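Local coordinates for protein glycerol kinase, putative (Plasmodium falciparum, PDB 2W40) that probably phosphorylates glycerol with ATP to give sn-glycerol 3-phosphate, as an FGGY-family sugar kinase of the actin and Hsp70 superfamily, at residues Q84-I89 / T136-F141. Sequence-based numbering, arbitrary orientation.
Sequences QRETVI and TYFSAF. With GOL (glycerol), chain B.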
ATOM      1  N   GLN C  84     -19.089 -20.440   8.711  1.00  6.18           N
ATOM      2  CA  GLN C  84     -19.094 -19.163   8.039  1.00  5.93           C
ATOM      3  C   GLN C  84     -20.512 -18.982   7.419  1.00  5.27           C
ATOM      4  O   GLN C  84     -21.024 -19.891   6.706  1.00  4.86           O
ATOM      5  CB  GLN C  84     -18.031 -19.175   6.918  1.00  7.23           C
ATOM      6  CG  GLN C  84     -18.059 -20.362   5.982  1.00  5.66           C
ATOM      7  CD  GLN C  84     -17.420 -20.124   4.606  1.00  5.30           C
ATOM      8  OE1 GLN C  84     -17.448 -19.008   4.083  1.00  7.29           O
ATOM      9  NE2 GLN C  84     -16.937 -21.201   3.992  1.00  8.05           N
ATOM     10  N   ARG C  85     -21.125 -17.858   7.723  1.00  6.51           N
ATOM     11  CA  ARG C  85     -22.481 -17.568   7.333  1.00  6.04           C
ATOM     12  C   ARG C  85     -22.478 -16.973   5.872  1.00  6.47           C
ATOM     13  O   ARG C  85     -21.388 -16.646   5.365  1.00  5.84           O
ATOM     14  CB  ARG C  85     -23.089 -16.635   8.322  1.00  7.50           C
ATOM     15  CG  ARG C  85     -23.129 -17.202   9.762  1.00  6.85           C
ATOM     16  CD  ARG C  85     -23.538 -16.163  10.868  1.00  8.11           C
ATOM     17  NE  ARG C  85     -22.600 -15.071  10.795  1.00  7.14           N
ATOM     18  CZ  ARG C  85     -22.788 -13.867  11.338  1.00 10.34           C
ATOM     19  NH1 ARG C  85     -23.836 -13.651  12.133  1.00 10.56           N
ATOM     20  NH2 ARG C  85     -21.979 -12.863  11.034  1.00  7.44           N
ATOM     21  N   GLU C  86     -23.684 -16.787   5.300  1.00  6.04           N
ATOM     22  CA  GLU C  86     -23.977 -16.087   4.051  1.00  5.65           C
ATOM     23  C   GLU C  86     -23.467 -16.811   2.791  1.00  4.26           C
ATOM     24  O   GLU C  86     -24.108 -16.812   1.774  1.00  7.47           O
ATOM     25  CB  GLU C  86     -23.521 -14.655   4.041  1.00  6.42           C
ATOM     26  CG  GLU C  86     -24.158 -13.737   5.104  1.00  6.37           C
ATOM     27  CD  GLU C  86     -23.381 -13.664   6.418  1.00 10.75           C
ATOM     28  OE1 GLU C  86     -22.179 -14.035   6.446  1.00  8.68           O
ATOM     29  OE2 GLU C  86     -23.950 -13.199   7.441  1.00  8.89           O
ATOM     30  N   THR C  87     -22.287 -17.371   2.893  1.00  5.57           N
ATOM     31  CA  THR C  87     -21.675 -18.149   1.822  1.00  6.27           C
ATOM     32  C   THR C  87     -22.734 -19.153   1.352  1.00  6.18           C
ATOM     33  O   THR C  87     -23.402 -19.801   2.146  1.00  6.95           O
ATOM     34  CB  THR C  87     -20.460 -18.876   2.366  1.00  5.43           C
ATOM     35  OG1 THR C  87     -19.497 -17.877   2.750  1.00  6.69           O
ATOM     36  CG2 THR C  87     -19.861 -19.842   1.302  1.00  6.93           C
ATOM     37  N   VAL C  88     -22.859 -19.254   0.015  1.00  6.45           N
ATOM     38  CA  VAL C  88     -23.992 -20.007  -0.581  1.00  6.51           C
ATOM     39  C   VAL C  88     -23.463 -20.944  -1.691  1.00  5.73           C
ATOM     40  O   VAL C  88     -22.569 -20.584  -2.490  1.00  7.44           O
ATOM     41  CB  VAL C  88     -25.184 -19.097  -1.021  1.00  6.66           C
ATOM     42  CG1 VAL C  88     -24.726 -18.186  -2.143  1.00  8.32           C
ATOM     43  CG2 VAL C  88     -26.413 -19.923  -1.395  1.00  7.39           C
ATOM     44  N   ILE C  89     -24.080 -22.115  -1.691  1.00  6.66           N
ATOM     45  CA  ILE C  89     -23.824 -23.173  -2.738  1.00  7.24           C
ATOM     46  C   ILE C  89     -25.238 -23.592  -3.226  1.00  5.98           C
ATOM     47  O   ILE C  89     -26.180 -23.751  -2.458  1.00  6.66           O
ATOM     48  CB  ILE C  89     -23.045 -24.393  -2.216  1.00  8.43           C
ATOM     49  CG1 ILE C  89     -21.715 -23.991  -1.562  1.00  9.64           C
ATOM     50  CG2 ILE C  89     -22.750 -25.442  -3.337  1.00  8.35           C
ATOM     51  CD1 ILE C  89     -21.439 -25.021  -0.461  1.00 11.91           C
ATOM     52  N   THR C 136     -24.326  -6.543  -0.371  1.00  8.93           N
ATOM     53  CA  THR C 136     -23.542  -7.513  -1.128  1.00  9.37           C
ATOM     54  C   THR C 136     -23.173  -8.744  -0.323  1.00  9.50           C
ATOM     55  O   THR C 136     -22.508  -9.672  -0.864  1.00 11.46           O
ATOM     56  CB  THR C 136     -22.241  -6.929  -1.704  1.00 10.52           C
ATOM     57  OG1 THR C 136     -21.466  -6.524  -0.594  1.00 13.26           O
ATOM     58  CG2 THR C 136     -22.517  -5.682  -2.597  1.00 11.69           C
ATOM     59  N   TYR C 137     -23.577  -8.722   0.948  1.00  9.55           N
ATOM     60  CA  TYR C 137     -23.031  -9.573   2.054  1.00  8.46           C
ATOM     61  C   TYR C 137     -23.911 -10.855   2.223  1.00  8.21           C
ATOM     62  O   TYR C 137     -23.369 -11.993   2.292  1.00 10.73           O
ATOM     63  CB  TYR C 137     -23.067  -8.693   3.306  1.00  9.66           C
ATOM     64  CG  TYR C 137     -22.695  -9.335   4.626  1.00  7.70           C
ATOM     65  CD1 TYR C 137     -21.746 -10.378   4.709  1.00  9.60           C
ATOM     66  CD2 TYR C 137     -23.184  -8.809   5.763  1.00  9.82           C
ATOM     67  CE1 TYR C 137     -21.392 -10.910   6.012  1.00  8.57           C
ATOM     68  CE2 TYR C 137     -22.877  -9.351   6.995  1.00  9.13           C
ATOM     69  CZ  TYR C 137     -21.944 -10.357   7.120  1.00  9.91           C
ATOM     70  OH  TYR C 137     -21.655 -10.835   8.397  1.00 11.21           O
ATOM     71  N   PHE C 138     -25.243 -10.658   2.353  1.00  7.17           N
ATOM     72  CA  PHE C 138     -26.221 -11.760   2.490  1.00  7.52           C
ATOM     73  C   PHE C 138     -26.325 -12.654   1.284  1.00  7.28           C
ATOM     74  O   PHE C 138     -25.800 -12.327   0.273  1.00  9.53           O
ATOM     75  CB  PHE C 138     -27.517 -11.239   3.002  1.00  9.61           C
ATOM     76  CG  PHE C 138     -27.541 -10.968   4.502  1.00  9.09           C
ATOM     77  CD1 PHE C 138     -26.384 -10.729   5.233  1.00 10.09           C
ATOM     78  CD2 PHE C 138     -28.749 -11.062   5.182  1.00  8.35           C
ATOM     79  CE1 PHE C 138     -26.453 -10.526   6.636  1.00 11.22           C
ATOM     80  CE2 PHE C 138     -28.833 -10.840   6.569  1.00 11.20           C
ATOM     81  CZ  PHE C 138     -27.672 -10.518   7.264  1.00  9.57           C
ATOM     82  N   SER C 139     -26.952 -13.817   1.419  1.00  8.26           N
ATOM     83  CA  SER C 139     -26.893 -14.826   0.343  1.00  5.89           C
ATOM     84  C   SER C 139     -27.687 -14.398  -0.909  1.00  7.89           C
ATOM     85  O   SER C 139     -27.310 -14.803  -2.033  1.00  8.06           O
ATOM     86  CB  SER C 139     -27.469 -16.162   0.812  1.00  7.14           C
ATOM     87  OG  SER C 139     -26.811 -16.612   1.961  1.00  8.21           O
ATOM     88  N   ALA C 140     -28.782 -13.660  -0.680  1.00  7.49           N
ATOM     89  CA  ALA C 140     -29.848 -13.532  -1.728  1.00  7.23           C
ATOM     90  C   ALA C 140     -29.293 -12.983  -3.062  1.00  6.16           C
ATOM     91  O   ALA C 140     -29.621 -13.520  -4.124  1.00  7.20           O
ATOM     92  CB  ALA C 140     -30.969 -12.626  -1.281  1.00  8.70           C
ATOM     93  N   PHE C 141     -28.497 -11.928  -3.010  1.00  7.07           N
ATOM     94  CA  PHE C 141     -28.016 -11.381  -4.331  1.00  7.62           C
ATOM     95  C   PHE C 141     -27.032 -12.268  -5.027  1.00  7.90           C
ATOM     96  O   PHE C 141     -26.960 -12.267  -6.252  1.00  8.65           O
ATOM     97  CB  PHE C 141     -27.418  -9.971  -4.206  1.00  8.30           C
ATOM     98  CG  PHE C 141     -28.463  -8.882  -4.108  1.00  8.83           C
ATOM     99  CD1 PHE C 141     -28.941  -8.300  -5.266  1.00 10.44           C
ATOM    100  CD2 PHE C 141     -28.957  -8.452  -2.900  1.00  6.30           C
ATOM    101  CE1 PHE C 141     -29.916  -7.310  -5.263  1.00 11.66           C
ATOM    102  CE2 PHE C 141     -29.930  -7.452  -2.884  1.00  7.92           C
ATOM    103  CZ  PHE C 141     -30.408  -6.883  -4.086  1.00  9.12           C
TER
HETATM  104  C1  GOL B1521     -17.683 -15.380   9.019  1.00 15.35           C
HETATM  105  O1  GOL B1521     -17.147 -15.931  10.243  1.00 18.21           O
HETATM  106  C2  GOL B1521     -19.016 -14.864   9.301  1.00  9.08           C
HETATM  107  O2  GOL B1521     -19.963 -15.898   9.502  1.00  7.81           O
HETATM  108  C3  GOL B1521     -19.478 -13.958   8.115  1.00  7.40           C
HETATM  109  O3  GOL B1521     -20.677 -13.314   8.401  1.00  7.34           O
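Glycerol O3 is gripped from both segments at once: it donates a hydrogen bond to Glu86 OE1 at 2.6 Å and accepts one from Tyr137 OH at 2.7 Å and one from Arg85 NH2 at 3.0 Å. With these three bonds O3 illustrates how a buried polyol hydroxyl can be both donor and acceptor. O2 accepts two nearly straight bonds, from Arg85 N and Arg85 NE, both at 168°; the bend of the arginine chain at chi3 (-58°) turns the guanidinium toward the glycerol, with NE on O2 and NH2 on O3. Asp248 and Gln249 add further bonds to the glycerol, while salt bridges tie Arg85 NH1 to Glu308 and Glu86 OE2 to Arg189. With CG anti to its carbonyl carbon (chi1 -61°), Glu86 places CG over one face of the Tyr137 ring, near the rim, and Glu86 OE1 comes to 3.3 Å from Tyr137 CE1. Glu86 CG also lies 3.7 Å from Phe138 CD1. Behind this pocket wall, Ser139 OG donates to Glu86 O at 2.7 Å, Val88 CB packs on Ser139 CB, and Asn166 ND2 is hydrogen-bonded to both Ser139 OG and Thr87 O. The buried contact thus joins the turn between strands 74-83 and 88-92 to the loop leading into helix 140-149, with helix 167-176 packed against the side chains of Thr87 and Ile89.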